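Local coordinates for putative lipoprotein (Clostridium perfringens ATCC 13124, PDB 4R7R) that is of unknown function but, as a putative lipoprotein classed among lipid-binding proteins, may act at the bacterial cell envelope, at residues Asp48-Glu62 with Val100-Phe114. Numbering follows the deposited sequence.
Sequences DLLKSLKDSNFINEE and VRKDYLSLKDIPNSF
F58 and L105 pair where the short edge strand 58-59 runs antiparallel to strand 103-106, at one edge of a seven-stranded antiparallel sheet. Theirs is a non-hydrogen-bonded pair, and the two side chains lie alongside each other, pointing the same way. L105 CD2 is a bump between two neighbours: F58 CE1 of the ring lies 3.6 Å away, and L53 CD1 meets the same methyl at 3.5 Å. The other methyl of L53, CD2, rests against L107 CD2 and I110 CG2.

Further along, helix 45-52 sits against the 107-114 loop, which ends in a 3-10 segment. L49 has CG anti to the backbone N (chi1 175°), and its CD1 reaches I110 CD1 at 3.4 Å. The F114 ring packs against the helix. D48 CB stands over one face in a CH-pi contact, 3.7 Å from the ring centroid, while the D48 carboxylate pairs with R44. S52 CB and OG touch P111 CD and F114 CD2.

At the far end, E61 CA sits over the centre of one face of the Y104 ring in a CH-pi contact, 3.8 Å from its centroid. I59 CG1 packs on Y104 CB.

N57 ties its backbone and side chain to S106, at the end of strand 103-106. Its backbone O accepts from S106 N at 2.8 Å. Its OD1 accepts from K54 N, which holds the amide in place, and its ND2 donates to S106 O at 3.1 Å, in that carbonyl's plane.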
loop_
_atom_site.group_PDB
_atom_site.type_symbol
_atom_site.label_atom_id
_atom_site.label_comp_id
_atom_site.label_asym_id
_atom_site.label_seq_id
_atom_site.Cartn_x
_atom_site.Cartn_y
_atom_site.Cartn_z
ATOM N N ASP A 48 -4.769 -8.732 -5.082
ATOM C CA ASP A 48 -4.849 -8.505 -6.515
ATOM C C ASP A 48 -3.716 -7.575 -6.934
ATOM O O ASP A 48 -3.100 -7.750 -7.993
ATOM C CB ASP A 48 -6.212 -7.914 -6.903
ATOM C CG ASP A 48 -7.365 -8.921 -6.764
ATOM O OD1 ASP A 48 -7.102 -10.148 -6.677
ATOM O OD2 ASP A 48 -8.546 -8.485 -6.763
ATOM N N LEU A 49 -3.439 -6.597 -6.075
ATOM C CA LEU A 49 -2.377 -5.638 -6.324
ATOM C C LEU A 49 -1.018 -6.333 -6.315
ATOM O O LEU A 49 -0.239 -6.181 -7.251
ATOM C CB LEU A 49 -2.410 -4.525 -5.284
ATOM C CG LEU A 49 -1.259 -3.508 -5.352
ATOM C CD1 LEU A 49 -1.211 -2.839 -6.710
ATOM C CD2 LEU A 49 -1.393 -2.466 -4.259
ATOM N N LEU A 50 -0.755 -7.106 -5.262
ATOM C CA LEU A 50 0.542 -7.746 -5.072
ATOM C C LEU A 50 0.822 -8.750 -6.190
ATOM O O LEU A 50 1.959 -8.880 -6.652
ATOM C CB LEU A 50 0.619 -8.443 -3.701
ATOM C CG LEU A 50 0.518 -7.574 -2.435
ATOM C CD1 LEU A 50 0.808 -8.393 -1.185
ATOM C CD2 LEU A 50 1.427 -6.340 -2.487
ATOM N N LYS A 51 -0.215 -9.457 -6.625
ATOM C CA LYS A 51 -0.051 -10.461 -7.669
ATOM C C LYS A 51 0.217 -9.794 -9.016
ATOM O O LYS A 51 0.785 -10.407 -9.920
ATOM C CB LYS A 51 -1.288 -11.361 -7.760
ATOM C CG LYS A 51 -1.405 -12.396 -6.641
ATOM C CD LYS A 51 -2.804 -13.024 -6.616
ATOM C CE LYS A 51 -2.799 -14.465 -6.087
ATOM N NZ LYS A 51 -2.446 -14.579 -4.643
ATOM N N SER A 52 -0.190 -8.533 -9.141
ATOM C CA SER A 52 -0.058 -7.821 -10.406
ATOM C C SER A 52 1.297 -7.094 -10.516
ATOM O O SER A 52 1.699 -6.669 -11.606
ATOM C CB SER A 52 -1.214 -6.829 -10.580
ATOM O OG SER A 52 -1.000 -5.654 -9.803
ATOM N N LEU A 53 2.000 -6.955 -9.393
ATOM C CA LEU A 53 3.283 -6.242 -9.393
ATOM C C LEU A 53 4.367 -6.963 -10.190
ATOM O O LEU A 53 4.657 -8.146 -9.963
ATOM C CB LEU A 53 3.803 -6.024 -7.963
ATOM C CG LEU A 53 2.950 -5.158 -7.050
ATOM C CD1 LEU A 53 3.635 -4.984 -5.706
ATOM C CD2 LEU A 53 2.646 -3.830 -7.708
ATOM N N LYS A 54 4.971 -6.230 -11.113
ATOM C CA LYS A 54 6.186 -6.687 -11.757
ATOM C C LYS A 54 7.365 -6.011 -11.059
ATOM O O LYS A 54 7.188 -5.029 -10.331
ATOM C CB LYS A 54 6.165 -6.366 -13.250
ATOM C CG LYS A 54 4.919 -6.862 -13.981
ATOM C CD LYS A 54 4.629 -6.016 -15.221
ATOM C CE LYS A 54 3.726 -6.748 -16.229
ATOM N NZ LYS A 54 2.304 -6.908 -15.765
ATOM N N ASP A 55 8.564 -6.526 -11.294
ATOM C CA ASP A 55 9.767 -6.022 -10.639
ATOM C C ASP A 55 10.098 -4.566 -10.985
ATOM O O ASP A 55 10.697 -3.853 -10.180
ATOM C CB ASP A 55 10.957 -6.916 -10.989
ATOM C CG ASP A 55 10.591 -8.393 -10.993
ATOM O OD1 ASP A 55 10.952 -9.106 -10.022
ATOM O OD2 ASP A 55 9.935 -8.834 -11.973
ATOM N N SER A 56 9.711 -4.129 -12.177
ATOM C CA SER A 56 9.966 -2.757 -12.603
ATOM C C SER A 56 9.088 -1.739 -11.869
ATOM O O SER A 56 9.286 -0.533 -12.005
ATOM C CB SER A 56 9.755 -2.636 -14.110
ATOM O OG SER A 56 8.476 -3.132 -14.473
ATOM N N ASN A 57 8.113 -2.223 -11.104
ATOM C CA ASN A 57 7.278 -1.354 -10.287
ATOM C C ASN A 57 8.023 -0.832 -9.068
ATOM O O ASN A 57 7.624 0.160 -8.474
ATOM C CB ASN A 57 6.028 -2.093 -9.833
ATOM C CG ASN A 57 5.087 -2.402 -10.975
ATOM O OD1 ASN A 57 4.854 -3.567 -11.300
ATOM N ND2 ASN A 57 4.536 -1.364 -11.587
ATOM N N PHE A 58 9.094 -1.519 -8.683
ATOM C CA PHE A 58 9.859 -1.156 -7.495
ATOM C C PHE A 58 10.945 -0.160 -7.835
ATOM O O PHE A 58 11.838 -0.453 -8.626
ATOM C CB PHE A 58 10.463 -2.404 -6.853
ATOM C CG PHE A 58 9.431 -3.380 -6.389
ATOM C CD1 PHE A 58 8.830 -3.234 -5.142
ATOM C CD2 PHE A 58 9.011 -4.419 -7.218
ATOM C CE1 PHE A 58 7.845 -4.129 -4.708
ATOM C CE2 PHE A 58 8.027 -5.321 -6.789
ATOM C CZ PHE A 58 7.446 -5.170 -5.525
ATOM N N ILE A 59 10.871 1.022 -7.239
ATOM C CA ILE A 59 11.856 2.058 -7.528
ATOM C C ILE A 59 12.688 2.421 -6.295
ATOM O O ILE A 59 12.424 1.942 -5.190
ATOM C CB ILE A 59 11.175 3.319 -8.076
ATOM C CG1 ILE A 59 10.215 3.904 -7.033
ATOM C CG2 ILE A 59 10.427 2.987 -9.339
ATOM C CD1 ILE A 59 9.550 5.168 -7.457
ATOM N N ASN A 60 13.689 3.272 -6.495
ATOM C CA ASN A 60 14.566 3.715 -5.415
ATOM C C ASN A 60 13.935 4.739 -4.476
ATOM O O ASN A 60 12.920 5.359 -4.800
ATOM C CB ASN A 60 15.849 4.304 -6.002
ATOM C CG ASN A 60 16.681 3.270 -6.743
ATOM O OD1 ASN A 60 17.429 2.505 -6.133
ATOM N ND2 ASN A 60 16.554 3.244 -8.069
ATOM N N GLU A 61 14.555 4.903 -3.311
ATOM C CA GLU A 61 14.171 5.932 -2.352
ATOM C C GLU A 61 14.092 7.296 -3.008
ATOM O O GLU A 61 14.998 7.694 -3.737
ATOM C CB GLU A 61 15.164 6.001 -1.191
ATOM C CG GLU A 61 14.922 5.001 -0.084
ATOM C CD GLU A 61 15.544 5.439 1.232
ATOM O OE1 GLU A 61 16.344 6.406 1.228
ATOM O OE2 GLU A 61 15.230 4.819 2.271
ATOM N N GLU A 62 13.000 8.004 -2.736
ATOM C CA GLU A 62 12.794 9.364 -3.212
ATOM C C GLU A 62 12.484 10.316 -2.067
ATOM O O GLU A 62 11.958 9.899 -1.035
ATOM C CB GLU A 62 11.640 9.420 -4.203
ATOM C CG GLU A 62 11.907 8.827 -5.566
ATOM C CD GLU A 62 10.771 9.132 -6.527
ATOM O OE1 GLU A 62 9.742 9.677 -6.064
ATOM O OE2 GLU A 62 10.911 8.843 -7.737
ATOM N N VAL A 100 12.510 2.566 8.763
ATOM C CA VAL A 100 13.834 3.093 8.454
ATOM C C VAL A 100 14.086 2.993 6.958
ATOM O O VAL A 100 14.763 3.845 6.380
ATOM C CB VAL A 100 14.976 2.366 9.225
ATOM C CG1 VAL A 100 14.867 2.657 10.706
ATOM C CG2 VAL A 100 14.986 0.859 8.950
ATOM N N ARG A 101 13.533 1.960 6.332
ATOM C CA ARG A 101 13.682 1.794 4.895
ATOM C C ARG A 101 12.408 1.233 4.289
ATOM O O ARG A 101 12.117 0.037 4.380
ATOM C CB ARG A 101 14.864 0.891 4.568
ATOM C CG ARG A 101 14.977 0.561 3.100
ATOM C CD ARG A 101 15.175 -0.938 2.932
ATOM N NE ARG A 101 14.942 -1.415 1.569
ATOM C CZ ARG A 101 13.752 -1.767 1.102
ATOM N NH1 ARG A 101 13.634 -2.213 -0.151
ATOM N NH2 ARG A 101 12.681 -1.673 1.889
ATOM N N LYS A 102 11.639 2.119 3.679
ATOM C CA LYS A 102 10.390 1.734 3.060
ATOM C C LYS A 102 10.651 1.172 1.675
ATOM O O LYS A 102 11.655 1.511 1.057
ATOM C CB LYS A 102 9.450 2.939 2.972
ATOM C CG LYS A 102 9.344 3.720 4.260
ATOM C CD LYS A 102 8.739 5.088 4.031
ATOM C CE LYS A 102 8.471 5.751 5.371
ATOM N NZ LYS A 102 7.988 7.150 5.255
ATOM N N ASP A 103 9.765 0.294 1.212
ATOM C CA ASP A 103 9.650 -0.046 -0.206
ATOM C C ASP A 103 9.034 1.133 -0.985
ATOM O O ASP A 103 8.105 1.793 -0.501
ATOM C CB ASP A 103 8.770 -1.290 -0.400
ATOM C CG ASP A 103 9.531 -2.613 -0.259
ATOM O OD1 ASP A 103 10.630 -2.683 0.366
ATOM O OD2 ASP A 103 8.990 -3.612 -0.784
ATOM N N TYR A 104 9.533 1.395 -2.187
ATOM C CA TYR A 104 8.953 2.436 -3.033
ATOM C C TYR A 104 8.475 1.800 -4.318
ATOM O O TYR A 104 9.242 1.090 -4.993
ATOM C CB TYR A 104 9.968 3.556 -3.334
ATOM C CG TYR A 104 10.368 4.376 -2.123
ATOM C CD1 TYR A 104 9.907 5.688 -1.956
ATOM C CD2 TYR A 104 11.207 3.837 -1.137
ATOM C CE1 TYR A 104 10.278 6.448 -0.835
ATOM C CE2 TYR A 104 11.573 4.577 -0.009
ATOM C CZ TYR A 104 11.111 5.881 0.138
ATOM O OH TYR A 104 11.480 6.604 1.255
ATOM N N LEU A 105 7.221 2.056 -4.670
ATOM C CA LEU A 105 6.667 1.512 -5.895
ATOM C C LEU A 105 5.985 2.606 -6.704
ATOM O O LEU A 105 5.335 3.482 -6.134
ATOM C CB LEU A 105 5.663 0.395 -5.601
ATOM C CG LEU A 105 5.990 -0.754 -4.639
ATOM C CD1 LEU A 105 5.906 -0.346 -3.189
ATOM C CD2 LEU A 105 5.022 -1.901 -4.881
ATOM N N SER A 106 6.150 2.555 -8.024
ATOM C CA SER A 106 5.298 3.294 -8.947
ATOM C C SER A 106 4.273 2.328 -9.535
ATOM O O SER A 106 4.620 1.213 -9.938
ATOM C CB SER A 106 6.118 3.945 -10.059
ATOM O OG SER A 106 5.270 4.540 -11.035
ATOM N N LEU A 107 3.015 2.758 -9.593
ATOM C CA LEU A 107 1.913 1.887 -10.011
ATOM C C LEU A 107 1.313 2.280 -11.339
ATOM O O LEU A 107 0.159 1.969 -11.597
ATOM C CB LEU A 107 0.791 1.885 -8.962
ATOM C CG LEU A 107 1.195 1.440 -7.559
ATOM C CD1 LEU A 107 -0.024 1.317 -6.631
ATOM C CD2 LEU A 107 1.947 0.134 -7.647
ATOM N N LYS A 108 2.065 2.969 -12.180
ATOM C CA LYS A 108 1.491 3.441 -13.435
ATOM C C LYS A 108 1.093 2.302 -14.394
ATOM O O LYS A 108 0.065 2.398 -15.086
ATOM C CB LYS A 108 2.453 4.410 -14.122
ATOM C CG LYS A 108 2.363 5.806 -13.553
ATOM C CD LYS A 108 3.714 6.490 -13.497
ATOM C CE LYS A 108 3.611 7.819 -12.758
ATOM N NZ LYS A 108 2.441 8.623 -13.236
ATOM N N ASP A 109 1.869 1.220 -14.428
ATOM C CA ASP A 109 1.582 0.157 -15.396
ATOM C C ASP A 109 0.609 -0.932 -14.894
ATOM O O ASP A 109 0.219 -1.809 -15.659
ATOM C CB ASP A 109 2.896 -0.503 -15.879
ATOM C CG ASP A 109 3.704 -1.141 -14.747
ATOM O OD1 ASP A 109 4.841 -1.606 -15.009
ATOM O OD2 ASP A 109 3.219 -1.179 -13.596
ATOM N N ILE A 110 0.209 -0.889 -13.629
ATOM C CA ILE A 110 -0.622 -1.975 -13.106
ATOM C C ILE A 110 -2.066 -1.798 -13.553
ATOM O O ILE A 110 -2.462 -0.700 -13.937
ATOM C CB ILE A 110 -0.563 -2.070 -11.569
ATOM C CG1 ILE A 110 -1.327 -0.924 -10.942
ATOM C CG2 ILE A 110 0.891 -2.172 -11.073
ATOM C CD1 ILE A 110 -1.913 -1.304 -9.644
ATOM N N PRO A 111 -2.856 -2.882 -13.531
ATOM C CA PRO A 111 -4.240 -2.745 -14.012
ATOM C C PRO A 111 -5.029 -1.653 -13.267
ATOM O O PRO A 111 -4.839 -1.456 -12.050
ATOM C CB PRO A 111 -4.836 -4.131 -13.758
ATOM C CG PRO A 111 -3.635 -5.069 -13.793
ATOM C CD PRO A 111 -2.505 -4.280 -13.204
ATOM N N ASN A 112 -5.900 -0.950 -14.002
ATOM C CA ASN A 112 -6.628 0.192 -13.458
ATOM C C ASN A 112 -7.415 -0.140 -12.190
ATOM O O ASN A 112 -7.512 0.687 -11.276
ATOM C CB ASN A 112 -7.583 0.770 -14.513
ATOM C CG ASN A 112 -6.846 1.393 -15.688
ATOM O OD1 ASN A 112 -5.868 2.126 -15.506
ATOM N ND2 ASN A 112 -7.304 1.098 -16.902
ATOM N N SER A 113 -7.979 -1.341 -12.141
ATOM C CA SER A 113 -8.765 -1.781 -10.993
ATOM C C SER A 113 -8.003 -1.723 -9.667
ATOM O O SER A 113 -8.596 -1.440 -8.625
ATOM C CB SER A 113 -9.263 -3.208 -11.216
ATOM O OG SER A 113 -10.346 -3.193 -12.103
ATOM N N PHE A 114 -6.699 -1.986 -9.719
ATOM C CA PHE A 114 -5.883 -2.064 -8.514
ATOM C C PHE A 114 -5.110 -0.772 -8.205
ATOM O O PHE A 114 -4.244 -0.777 -7.341
ATOM C CB PHE A 114 -4.895 -3.237 -8.620
ATOM C CG PHE A 114 -5.496 -4.494 -9.212
ATOM C CD1 PHE A 114 -6.807 -4.867 -8.921
ATOM C CD2 PHE A 114 -4.755 -5.288 -10.086
ATOM C CE1 PHE A 114 -7.365 -6.023 -9.490
ATOM C CE2 PHE A 114 -5.306 -6.438 -10.657
ATOM C CZ PHE A 114 -6.611 -6.807 -10.356
HETATM O O HOH W 1 11.947 0.071 -3.083
HETATM O O HOH W 2 12.622 4.549 3.409
#